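Local coordinates for protein orotidine 5'-phosphate decarboxylase (Streptomyces avermitilis, PDB 3V75) that probably catalyses the decarboxylation of orotidine 5'-phosphate to UMP and carbon dioxide, the last step of de novo UMP biosynthesis, at residues L152-L157 with A202-E207; G170-A175 with N236-A241; G76-V81 with A282-A287; D36-L41 with A110-V115; A87-F92 with A98-T103. All coordinates share one frame; numbering follows the deposited sequence.

Contact 1: residues L152-L157 with A202-E207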
# COMPACT_ATOMS: atom_id res chain seq x y z
N LEU A 152 0.08 -4.35 9.93
CA LEU A 152 -1.16 -4.69 10.65
C LEU A 152 -1.11 -6.13 11.22
O LEU A 152 -2.07 -6.58 11.87
CB LEU A 152 -2.37 -4.49 9.73
CG LEU A 152 -2.47 -3.07 9.19
CD1 LEU A 152 -3.55 -2.95 8.12
CD2 LEU A 152 -2.77 -2.08 10.31
N GLY A 153 0.02 -6.81 11.03
CA GLY A 153 0.26 -8.11 11.63
C GLY A 153 0.21 -9.21 10.58
O GLY A 153 -0.58 -9.13 9.63
N TYR A 154 1.02 -10.25 10.74
CA TYR A 154 1.06 -11.32 9.74
C TYR A 154 -0.35 -11.93 9.48
O TYR A 154 -0.73 -12.20 8.33
CB TYR A 154 2.08 -12.40 10.13
CG TYR A 154 2.22 -13.45 9.06
CD1 TYR A 154 3.11 -13.26 7.99
CD2 TYR A 154 1.44 -14.61 9.07
CE1 TYR A 154 3.23 -14.20 6.98
CE2 TYR A 154 1.56 -15.56 8.07
CZ TYR A 154 2.45 -15.35 7.03
OH TYR A 154 2.61 -16.27 6.02
N GLY A 155 -1.11 -12.11 10.56
CA GLY A 155 -2.41 -12.76 10.42
C GLY A 155 -3.34 -11.91 9.60
O GLY A 155 -4.30 -12.46 9.03
N SER A 156 -3.12 -10.60 9.52
CA SER A 156 -4.00 -9.75 8.72
C SER A 156 -3.85 -10.05 7.22
O SER A 156 -4.73 -9.70 6.40
CB SER A 156 -3.75 -8.27 8.98
OG SER A 156 -2.50 -7.88 8.42
N LEU A 157 -2.75 -10.71 6.83
CA LEU A 157 -2.52 -11.04 5.42
C LEU A 157 -3.27 -12.26 4.98
O LEU A 157 -3.22 -12.63 3.80
CB LEU A 157 -1.01 -11.34 5.18
CG LEU A 157 -0.05 -10.23 5.61
CD1 LEU A 157 1.40 -10.74 5.50
CD2 LEU A 157 -0.26 -8.96 4.82
N ALA A 202 9.77 -16.14 10.67
CA ALA A 202 9.27 -17.37 11.28
C ALA A 202 7.85 -17.72 10.78
O ALA A 202 7.53 -18.90 10.57
CB ALA A 202 9.29 -17.30 12.81
N HIS A 203 6.99 -16.70 10.64
CA HIS A 203 5.65 -16.96 10.09
C HIS A 203 5.77 -17.55 8.69
O HIS A 203 5.02 -18.48 8.32
CB HIS A 203 4.85 -15.66 9.97
CG HIS A 203 4.23 -15.18 11.24
ND1 HIS A 203 3.33 -15.94 11.96
CD2 HIS A 203 4.32 -13.99 11.87
CE1 HIS A 203 2.90 -15.24 13.00
NE2 HIS A 203 3.48 -14.05 12.97
N LEU A 204 6.68 -17.00 7.88
CA LEU A 204 6.85 -17.49 6.51
C LEU A 204 7.39 -18.92 6.50
O LEU A 204 6.93 -19.75 5.68
CB LEU A 204 7.76 -16.57 5.72
CG LEU A 204 7.16 -15.19 5.46
CD1 LEU A 204 8.28 -14.24 5.02
CD2 LEU A 204 6.04 -15.23 4.40
N ALA A 205 8.35 -19.23 7.39
CA ALA A 205 8.88 -20.59 7.45
C ALA A 205 7.74 -21.56 7.76
O ALA A 205 7.63 -22.65 7.14
CB ALA A 205 9.98 -20.71 8.49
N ALA A 206 6.84 -21.16 8.66
CA ALA A 206 5.70 -22.02 9.00
C ALA A 206 4.76 -22.14 7.80
O ALA A 206 4.24 -23.23 7.51
CB ALA A 206 4.96 -21.52 10.23
N GLU A 207 4.58 -21.04 7.08
CA GLU A 207 3.69 -21.02 5.92
C GLU A 207 4.14 -21.98 4.83
O GLU A 207 3.34 -22.55 4.11
CB GLU A 207 3.59 -19.60 5.35
CG GLU A 207 2.36 -19.40 4.52
CD GLU A 207 1.10 -19.35 5.38
OE1 GLU A 207 0.97 -18.43 6.24
OE2 GLU A 207 0.22 -20.21 5.22
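On the outer layer of the TIM barrel, at the dimer interface, Tyr154 of the 3-10 turn that precedes helix 158-167 packs against His203 and Glu207, one turn apart on helix 196-207. The phenol and imidazole form an offset stack, with planes only 7° apart and centroids separated by 4.4 Å. The offset is reciprocal. His203 CB lies over the middle of the tyrosine ring, 3.4 Å from its centroid, while Tyr154 CB rests on the imidazole face nearer the rim, 3.3 Å from His203 CD2. With CG anti to the backbone N (chi1 -175°), the tyrosine extends along the helix until its hydroxyl meets the acid. Tyr154 OH donates to Glu207 OE1 at 2.7 Å, and the oxygen accepts on its anti lone pair; the carboxylate lies nearly coplanar with the ring. Leu204 CD2 fills the neighbouring edge, 4.0 Å from Tyr154 CE1. Glu184 of the second subunit binds both His203 NE2 and the backbone N of Tyr154, tying the stack to the dimer. The other oxygen of Glu207 forms a salt bridge with Arg165; held between a phenol and a guanidinium, this carboxylate is likely to remain ionised.

Contact 2: residues G170-A175 with N236-A241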
# COMPACT_ATOMS: atom_id res chain seq x y z
N GLY A 170 2.03 -16.17 -5.32
CA GLY A 170 2.79 -16.05 -4.08
C GLY A 170 2.71 -14.65 -3.50
O GLY A 170 2.08 -13.74 -4.07
N LEU A 171 3.35 -14.47 -2.35
CA LEU A 171 3.49 -13.16 -1.73
C LEU A 171 4.96 -12.93 -1.40
O LEU A 171 5.70 -13.90 -1.18
CB LEU A 171 2.70 -13.05 -0.41
CG LEU A 171 1.18 -13.28 -0.50
CD1 LEU A 171 0.57 -13.23 0.93
CD2 LEU A 171 0.48 -12.29 -1.41
N PHE A 172 5.36 -11.65 -1.33
CA PHE A 172 6.62 -11.27 -0.68
C PHE A 172 6.28 -10.30 0.41
O PHE A 172 5.80 -9.18 0.15
CB PHE A 172 7.57 -10.63 -1.68
CG PHE A 172 8.18 -11.64 -2.66
CD1 PHE A 172 7.57 -11.88 -3.90
CD2 PHE A 172 9.33 -12.36 -2.32
CE1 PHE A 172 8.12 -12.80 -4.78
CE2 PHE A 172 9.87 -13.28 -3.20
CZ PHE A 172 9.27 -13.50 -4.43
N VAL A 173 6.50 -10.73 1.64
CA VAL A 173 6.21 -9.91 2.81
C VAL A 173 7.42 -9.07 3.15
O VAL A 173 8.51 -9.62 3.26
CB VAL A 173 5.83 -10.82 4.03
CG1 VAL A 173 5.53 -9.96 5.27
CG2 VAL A 173 4.60 -11.70 3.64
N LEU A 174 7.24 -7.76 3.34
CA LEU A 174 8.38 -6.94 3.75
C LEU A 174 8.95 -7.46 5.06
O LEU A 174 8.21 -7.65 6.03
CB LEU A 174 7.95 -5.50 3.98
CG LEU A 174 7.26 -4.78 2.81
CD1 LEU A 174 6.88 -3.37 3.18
CD2 LEU A 174 8.18 -4.79 1.55
N ALA A 175 10.26 -7.71 5.09
CA ALA A 175 10.89 -8.18 6.33
C ALA A 175 12.03 -7.26 6.77
O ALA A 175 12.00 -6.68 7.84
CB ALA A 175 11.37 -9.63 6.18
N ASN A 236 12.37 -21.57 3.55
CA ASN A 236 11.81 -22.38 2.46
C ASN A 236 10.88 -21.57 1.57
O ASN A 236 9.84 -22.06 1.07
CB ASN A 236 11.11 -23.66 2.96
CG ASN A 236 10.78 -24.60 1.83
OD1 ASN A 236 11.57 -24.69 0.86
ND2 ASN A 236 9.62 -25.24 1.88
N GLY A 237 11.26 -20.31 1.35
CA GLY A 237 10.56 -19.45 0.41
C GLY A 237 11.51 -18.45 -0.20
O GLY A 237 12.65 -18.30 0.26
N PRO A 238 11.07 -17.80 -1.28
CA PRO A 238 11.99 -16.93 -2.04
C PRO A 238 12.29 -15.64 -1.26
O PRO A 238 11.44 -15.13 -0.48
CB PRO A 238 11.21 -16.63 -3.32
CG PRO A 238 9.73 -16.80 -2.92
CD PRO A 238 9.74 -17.93 -1.89
N LEU A 239 13.48 -15.08 -1.49
CA LEU A 239 13.87 -13.84 -0.81
C LEU A 239 14.06 -12.80 -1.91
O LEU A 239 15.04 -12.87 -2.67
CB LEU A 239 15.18 -14.06 -0.06
CG LEU A 239 15.19 -15.21 0.95
CD1 LEU A 239 16.60 -15.41 1.50
CD2 LEU A 239 14.22 -14.90 2.11
N LEU A 240 13.13 -11.86 -2.03
CA LEU A 240 13.25 -10.84 -3.06
C LEU A 240 14.25 -9.84 -2.55
O LEU A 240 14.08 -9.25 -1.47
CB LEU A 240 11.90 -10.17 -3.30
CG LEU A 240 11.86 -8.97 -4.23
CD1 LEU A 240 12.23 -9.40 -5.66
CD2 LEU A 240 10.47 -8.32 -4.17
N ALA A 241 15.33 -9.65 -3.31
CA ALA A 241 16.45 -8.86 -2.82
C ALA A 241 16.67 -7.66 -3.71
O ALA A 241 17.38 -7.75 -4.71
CB ALA A 241 17.72 -9.71 -2.73
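The ring of Phe172 has Leu240 on one face, its CD2 standing 4.3 Å above the plane and displaced toward the rim. At the edge, close to the ring plane, is the backbone N of Leu239. Two further groups come in obliquely: Leu240 CB, 3.5 Å from Phe172 CD2, and Pro238 CG, 3.5 Å from Phe172 CE2. Both CB and CG of the proline meet the CE2-CZ side of the phenyl group, whereas the leucine's nearest carbon meets CD2 and CE2, so that the two residues share one flank of the ring. The phenylalanine CG lies beside the backbone N and anti to the carbonyl carbon (chi1 -73°), which sends the ring across to the other segment. Phe172, Pro238 and Leu240 belong to the interior of the eight-stranded parallel TIM barrel. Strands 170-176 and 239-241 are separated in the sheet by strand 217-221, and the side chains of Phe172 and Leu240 meet inside the barrel; the backbone of Leu171 pairs instead with Ser216 and Gly218. Thr147 of strand 145-148 touches both Phe172 and Leu240, and Val266 of strand 265-269 touches both Pro238 and Leu240. Leu240 also brings the packing near the probable catalytic site, its side chain being about 7 Å from that of Lys119, the predicted proton donor.

Contact 3: residues G76-V81 with A282-A287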
# COMPACT_ATOMS: atom_id res chain seq x y z
N GLY A 76 11.10 -9.66 -22.33
CA GLY A 76 10.02 -10.53 -21.84
C GLY A 76 10.28 -12.00 -22.07
O GLY A 76 9.89 -12.82 -21.24
N GLU A 77 10.95 -12.35 -23.17
CA GLU A 77 11.26 -13.75 -23.44
C GLU A 77 12.54 -14.24 -22.78
O GLU A 77 12.85 -15.44 -22.86
CB GLU A 77 11.32 -14.00 -24.95
CG GLU A 77 9.94 -13.76 -25.60
CD GLU A 77 9.87 -14.19 -27.07
OE1 GLU A 77 10.87 -14.79 -27.60
OE2 GLU A 77 8.83 -13.92 -27.71
N HIS A 78 13.27 -13.32 -22.14
CA HIS A 78 14.64 -13.62 -21.72
C HIS A 78 14.86 -13.61 -20.25
O HIS A 78 15.79 -14.25 -19.76
CB HIS A 78 15.61 -12.67 -22.43
CG HIS A 78 15.40 -12.69 -23.91
ND1 HIS A 78 15.64 -13.83 -24.66
CD2 HIS A 78 14.87 -11.78 -24.75
CE1 HIS A 78 15.28 -13.60 -25.92
NE2 HIS A 78 14.81 -12.37 -26.01
N VAL A 79 14.01 -12.93 -19.51
CA VAL A 79 14.24 -12.83 -18.06
C VAL A 79 13.26 -13.68 -17.28
O VAL A 79 12.11 -13.86 -17.71
CB VAL A 79 14.17 -11.37 -17.48
CG1 VAL A 79 15.21 -10.44 -18.16
CG2 VAL A 79 12.76 -10.81 -17.56
N ALA A 80 13.76 -14.23 -16.18
CA ALA A 80 12.92 -15.10 -15.34
C ALA A 80 11.72 -14.34 -14.76
O ALA A 80 10.59 -14.86 -14.77
CB ALA A 80 13.72 -15.73 -14.22
N VAL A 81 11.96 -13.13 -14.26
CA VAL A 81 10.95 -12.41 -13.49
C VAL A 81 11.05 -10.93 -13.82
O VAL A 81 12.16 -10.40 -14.00
CB VAL A 81 11.20 -12.57 -11.96
CG1 VAL A 81 10.03 -12.04 -11.12
CG2 VAL A 81 11.50 -14.03 -11.60
N ALA A 282 21.18 -3.54 -26.02
CA ALA A 282 21.90 -3.16 -24.79
C ALA A 282 21.15 -3.67 -23.55
O ALA A 282 21.77 -4.15 -22.59
CB ALA A 282 22.10 -1.66 -24.71
N LEU A 283 19.81 -3.59 -23.57
CA LEU A 283 19.00 -4.10 -22.45
C LEU A 283 19.19 -5.60 -22.29
O LEU A 283 19.44 -6.09 -21.19
CB LEU A 283 17.50 -3.80 -22.70
CG LEU A 283 17.12 -2.36 -22.42
CD1 LEU A 283 15.76 -2.03 -23.10
CD2 LEU A 283 17.08 -2.09 -20.90
N ARG A 284 19.08 -6.33 -23.39
CA ARG A 284 19.27 -7.77 -23.40
C ARG A 284 20.67 -8.17 -22.89
O ARG A 284 20.84 -9.11 -22.10
CB ARG A 284 19.06 -8.31 -24.81
CG ARG A 284 19.40 -9.77 -24.95
CD ARG A 284 18.47 -10.68 -24.18
NE ARG A 284 18.89 -12.07 -24.33
CZ ARG A 284 18.64 -12.81 -25.41
NH1 ARG A 284 17.98 -12.29 -26.44
NH2 ARG A 284 19.09 -14.07 -25.50
N THR A 285 21.68 -7.47 -23.40
CA THR A 285 23.05 -7.80 -23.03
C THR A 285 23.25 -7.63 -21.53
O THR A 285 23.87 -8.48 -20.88
CB THR A 285 24.05 -6.90 -23.82
OG1 THR A 285 23.91 -7.21 -25.21
CG2 THR A 285 25.52 -7.13 -23.41
N ALA A 286 22.74 -6.53 -20.97
CA ALA A 286 22.92 -6.26 -19.53
C ALA A 286 22.18 -7.30 -18.70
O ALA A 286 22.71 -7.78 -17.70
CB ALA A 286 22.42 -4.86 -19.18
N ALA A 287 20.95 -7.61 -19.09
CA ALA A 287 20.18 -8.62 -18.35
C ALA A 287 20.88 -9.98 -18.40
O ALA A 287 20.97 -10.69 -17.38
CB ALA A 287 18.75 -8.72 -18.89
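Arg284 and His78 bury nearly equal areas against one another and carry most of this contact. In one of two modelled conformers of Arg284, the guanidinium lies flat on the imidazole, with centres 3.5 Å apart and planes at 12°. CZ sits near ND1, NH1 is over the middle of the ring, and CD adds a CH-pi contact, 4.0 Å from the His78 ring centroid. Because NH1 lies above the imidazole plane, its proximity to ND1 and NE2 makes no hydrogen bond; the interaction is a stack. A bend at chi2 (67°) turns the arginine chain from the helix surface toward the loop. On the other imidazole face lies CB of Glu77, so the ring is sandwiched. Within the TIM barrel, the loop 76-81 leads from helix 61-75 into strand 81-84, while Arg284 belongs to the C-terminal helix 280-299; the stack therefore joins elements distant in sequence. Arg284 NE also forms a salt bridge with Asp288, one turn further along its own helix, which helps to orient the guanidinium. Were His78 replaced by an alanine, the arginine would probably lose its flat partner and its end could swing more freely about the Asp288 bridge. Deeper in, Val79 CG1, in one of its two modelled conformers, packs 4.0 Å from Ala287 CB, and Ala287 also touches Leu75.

Contact 4: residues D36-L41 with A110-V115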
# COMPACT_ATOMS: atom_id res chain seq x y z
N ASP A 36 15.94 -21.38 -12.91
CA ASP A 36 16.85 -22.39 -13.49
C ASP A 36 16.90 -22.23 -15.02
O ASP A 36 17.97 -22.32 -15.64
CB ASP A 36 16.36 -23.84 -13.22
CG ASP A 36 16.48 -24.29 -11.75
OD1 ASP A 36 17.28 -23.73 -10.97
OD2 ASP A 36 15.74 -25.27 -11.37
N ASP A 37 15.73 -22.03 -15.64
CA ASP A 37 15.62 -22.03 -17.10
C ASP A 37 16.17 -20.74 -17.72
O ASP A 37 16.91 -20.79 -18.69
CB ASP A 37 14.15 -22.17 -17.54
CG ASP A 37 13.57 -23.57 -17.31
OD1 ASP A 37 14.30 -24.54 -17.05
OD2 ASP A 37 12.32 -23.68 -17.38
N ARG A 38 15.80 -19.59 -17.18
CA ARG A 38 16.16 -18.31 -17.77
C ARG A 38 17.28 -17.60 -17.04
O ARG A 38 17.78 -16.58 -17.53
CB ARG A 38 14.93 -17.39 -17.83
CG ARG A 38 13.87 -17.88 -18.78
CD ARG A 38 12.78 -16.85 -18.91
NE ARG A 38 11.80 -17.23 -19.94
CZ ARG A 38 10.87 -16.40 -20.41
NH1 ARG A 38 10.79 -15.14 -19.95
NH2 ARG A 38 10.03 -16.82 -21.37
N GLY A 39 17.64 -18.10 -15.85
CA GLY A 39 18.70 -17.51 -15.05
C GLY A 39 18.14 -16.77 -13.85
O GLY A 39 16.97 -16.32 -13.85
N PRO A 40 18.96 -16.63 -12.80
CA PRO A 40 18.47 -16.06 -11.54
C PRO A 40 18.47 -14.52 -11.56
O PRO A 40 19.37 -13.87 -11.00
CB PRO A 40 19.45 -16.62 -10.50
CG PRO A 40 20.72 -16.79 -11.29
CD PRO A 40 20.31 -17.20 -12.69
N LEU A 41 17.43 -13.94 -12.13
CA LEU A 41 17.35 -12.50 -12.21
C LEU A 41 15.91 -12.04 -12.29
O LEU A 41 15.09 -12.63 -13.02
CB LEU A 41 18.10 -12.01 -13.46
CG LEU A 41 18.16 -10.47 -13.64
CD1 LEU A 41 18.96 -9.89 -12.52
CD2 LEU A 41 18.74 -10.08 -15.01
N ALA A 110 4.73 -13.47 -22.55
CA ALA A 110 6.09 -13.78 -23.02
C ALA A 110 6.76 -14.84 -22.17
O ALA A 110 7.87 -15.29 -22.49
CB ALA A 110 6.95 -12.50 -23.03
N GLY A 111 6.09 -15.25 -21.09
CA GLY A 111 6.63 -16.30 -20.25
C GLY A 111 7.45 -15.82 -19.06
O GLY A 111 8.01 -16.66 -18.33
N ALA A 112 7.51 -14.51 -18.83
CA ALA A 112 8.16 -13.99 -17.63
C ALA A 112 7.19 -14.06 -16.45
O ALA A 112 5.98 -13.88 -16.65
CB ALA A 112 8.59 -12.58 -17.83
N LEU A 113 7.70 -14.36 -15.26
CA LEU A 113 6.89 -14.22 -14.05
C LEU A 113 6.81 -12.76 -13.72
O LEU A 113 7.76 -12.01 -14.00
CB LEU A 113 7.52 -15.00 -12.90
CG LEU A 113 7.58 -16.51 -13.17
CD1 LEU A 113 8.28 -17.22 -12.02
CD2 LEU A 113 6.17 -17.08 -13.31
N VAL A 114 5.72 -12.33 -13.10
CA VAL A 114 5.57 -10.94 -12.68
C VAL A 114 5.30 -10.85 -11.19
O VAL A 114 4.32 -11.42 -10.69
CB VAL A 114 4.44 -10.24 -13.46
CG1 VAL A 114 4.16 -8.82 -12.90
CG2 VAL A 114 4.81 -10.16 -14.96
N VAL A 115 6.17 -10.12 -10.50
CA VAL A 115 5.98 -9.79 -9.11
C VAL A 115 5.48 -8.37 -9.07
O VAL A 115 6.21 -7.43 -9.41
CB VAL A 115 7.32 -9.89 -8.33
CG1 VAL A 115 7.14 -9.38 -6.89
CG2 VAL A 115 7.81 -11.32 -8.37
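Gly111 and the Arg38 guanidinium fit so closely that a side chain at the glycine would run into NH2 of the arginine. The glycine's positive phi (94°), part of the Schellman motif ending helix 93-109, would also press a CB against Ala110 O, which calls for glycine. The arginine plate lies over the Gly111 peptide, with NH1 3.5 Å from Gly111 C. At its edge, NH2 donates to Ala110 O at 2.9 Å along an almost straight N-H path of 170°. This oxygen is only 3° out of the guanidinium plane and receives the bond on a lone pair, in its own carbonyl plane. An extended chain from CG to NE carries the charge across from the last turn of helix 27-38. NH1 bonds in addition to the backbone oxygens of Gly76 and Val79, so one cation gathers three carbonyls; two of these, at Ala110 and Gly76, directly follow helices 93-109 and 61-75, whose negative C-terminal ends would probably favour it. The arginine thus pins the end of helix 27-38 to the loops entering strands 81-84 and 113-120. Beyond it, Leu113 packs on helix 27-38, while its backbone pairs with Ala80 and Phe82, and Leu41 reaches helix 280-299.

Contact 5: residues A87-F92 with A98-T103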
# COMPACT_ATOMS: atom_id res chain seq x y z
N ALA A 87 3.79 2.25 -7.97
CA ALA A 87 3.70 3.69 -7.73
C ALA A 87 4.00 4.53 -8.96
O ALA A 87 3.43 5.59 -9.16
CB ALA A 87 4.64 4.12 -6.58
N PHE A 88 4.94 4.05 -9.79
CA PHE A 88 5.36 4.83 -10.95
C PHE A 88 4.28 4.86 -12.04
O PHE A 88 4.31 5.73 -12.90
CB PHE A 88 6.69 4.31 -11.51
CG PHE A 88 7.82 4.38 -10.51
CD1 PHE A 88 8.04 5.54 -9.77
CD2 PHE A 88 8.67 3.30 -10.31
CE1 PHE A 88 9.11 5.59 -8.82
CE2 PHE A 88 9.70 3.37 -9.40
CZ PHE A 88 9.90 4.50 -8.66
N PHE A 89 3.34 3.91 -11.98
CA PHE A 89 2.19 3.88 -12.88
C PHE A 89 1.03 4.68 -12.23
O PHE A 89 0.34 5.44 -12.90
CB PHE A 89 1.79 2.41 -13.12
CG PHE A 89 2.83 1.62 -13.85
CD1 PHE A 89 2.75 1.43 -15.24
CD2 PHE A 89 3.91 1.09 -13.15
CE1 PHE A 89 3.72 0.71 -15.93
CE2 PHE A 89 4.90 0.35 -13.84
CZ PHE A 89 4.80 0.16 -15.24
N GLU A 90 0.84 4.49 -10.92
CA GLU A 90 -0.30 5.10 -10.22
C GLU A 90 -0.24 6.61 -10.26
O GLU A 90 -1.27 7.29 -10.16
CB GLU A 90 -0.33 4.67 -8.75
CG GLU A 90 -0.62 3.22 -8.54
CD GLU A 90 -0.69 2.88 -7.07
OE1 GLU A 90 -1.21 3.71 -6.28
OE2 GLU A 90 -0.20 1.80 -6.68
N ARG A 91 0.98 7.16 -10.37
CA ARG A 91 1.13 8.62 -10.40
C ARG A 91 0.42 9.24 -11.60
O ARG A 91 0.12 10.44 -11.59
CB ARG A 91 2.62 9.03 -10.34
CG ARG A 91 3.39 8.67 -11.60
CD ARG A 91 4.89 8.70 -11.31
NE ARG A 91 5.70 8.32 -12.48
CZ ARG A 91 6.25 9.22 -13.31
NH1 ARG A 91 6.05 10.52 -13.11
NH2 ARG A 91 6.98 8.80 -14.34
N PHE A 92 0.12 8.43 -12.62
CA PHE A 92 -0.67 8.89 -13.77
C PHE A 92 -2.15 8.50 -13.68
O PHE A 92 -2.88 8.64 -14.66
CB PHE A 92 -0.03 8.43 -15.10
CG PHE A 92 1.35 8.99 -15.32
CD1 PHE A 92 1.55 10.37 -15.40
CD2 PHE A 92 2.45 8.14 -15.38
CE1 PHE A 92 2.85 10.89 -15.58
CE2 PHE A 92 3.76 8.66 -15.56
CZ PHE A 92 3.94 10.01 -15.66
N ALA A 98 -3.84 1.51 -16.55
CA ALA A 98 -4.15 0.81 -17.79
C ALA A 98 -2.85 0.35 -18.50
O ALA A 98 -2.77 -0.78 -19.00
CB ALA A 98 -5.00 1.71 -18.72
N VAL A 99 -1.83 1.21 -18.51
CA VAL A 99 -0.52 0.78 -19.06
C VAL A 99 0.03 -0.38 -18.24
O VAL A 99 0.58 -1.33 -18.80
CB VAL A 99 0.48 1.95 -19.06
CG1 VAL A 99 1.88 1.44 -19.46
CG2 VAL A 99 0.01 3.04 -20.04
N LEU A 100 -0.11 -0.31 -16.91
CA LEU A 100 0.36 -1.38 -16.05
C LEU A 100 -0.34 -2.71 -16.37
O LEU A 100 0.31 -3.76 -16.44
CB LEU A 100 0.16 -1.03 -14.57
CG LEU A 100 0.62 -2.05 -13.53
CD1 LEU A 100 2.11 -2.38 -13.68
CD2 LEU A 100 0.33 -1.44 -12.16
N GLU A 101 -1.65 -2.66 -16.58
CA GLU A 101 -2.40 -3.86 -16.95
C GLU A 101 -1.81 -4.52 -18.19
O GLU A 101 -1.59 -5.74 -18.23
CB GLU A 101 -3.88 -3.52 -17.20
CG GLU A 101 -4.62 -3.19 -15.91
CD GLU A 101 -5.99 -2.57 -16.15
OE1 GLU A 101 -6.22 -1.92 -17.19
OE2 GLU A 101 -6.85 -2.75 -15.24
N LYS A 102 -1.59 -3.70 -19.22
CA LYS A 102 -1.10 -4.24 -20.50
C LYS A 102 0.30 -4.81 -20.36
O LYS A 102 0.64 -5.84 -20.94
CB LYS A 102 -1.07 -3.16 -21.57
CG LYS A 102 -2.38 -2.64 -21.98
CD LYS A 102 -2.21 -1.71 -23.22
CE LYS A 102 -0.79 -1.06 -23.26
NZ LYS A 102 -0.82 0.41 -22.74
N THR A 103 1.12 -4.10 -19.60
CA THR A 103 2.52 -4.47 -19.39
C THR A 103 2.60 -5.84 -18.72
O THR A 103 3.37 -6.71 -19.14
CB THR A 103 3.22 -3.38 -18.54
OG1 THR A 103 3.16 -2.13 -19.25
CG2 THR A 103 4.69 -3.72 -18.27
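Phe89 of helix 86-90 lays its ring against Leu100 on helix 93-109. Its CG stands beside the backbone N and anti to the carbonyl carbon (chi1 -65°), which aims the ring at the second helix. Leu100 adopts the complementary shape: CG is anti to its backbone N, and the turn at chi2 (58°) lifts CD1 over the phenyl face. Leu100 CD1 lies 3.8 Å from the centroid of the Phe89 ring and just 6° off the normal, a well-centred CH-pi contact. Lower on the same side chain, Leu100 CB approaches Phe89 CD1 at 3.6 Å. Val99 CG1 meets the ring at its edge, 4.0 Å from Phe89 CE1. Replacing Phe89 by an alanine would probably open a gap between the two helices, leaving Leu100 CD1 without the face it rests on and Val99 without its edge contact. The pair forms part of the helical excursion between strands 81-84 and 113-120 of the barrel. Thr103 OG1 turns back to Val99 O, at 2.7 Å from above the carbonyl plane; that oxygen also accepts from Thr103 N. The threonine hydroxyl, bonded within its own helix, can therefore lie near the ring without needing a polar partner there; between these segments the packing is mainly apolar.

Four of the contacts lie around one TIM barrel and contact 2 fills part of its interior, about 8 Å from the chain's centre and nearest the probable active-site Lys119. Contact 1 touches it from outside, Leu157 CD1 meeting Val173 CG2 at 3.8 Å; inside, Phe172 CE1 meets Val115 CG2 of contact 4 at 3.9 Å. Contacts 3 and 4, with centres about 9 Å apart, form one cluster through Arg38, whose guanidinium donates to carbonyl oxygens of both. Contact 1 lies across the chain's centre from them, its own centre about 33 Å from that of contact 3. Contact 5 stands apart, its nearest atoms about 6 Å from contact 4; like contacts 1 and 2, it touches the second subunit.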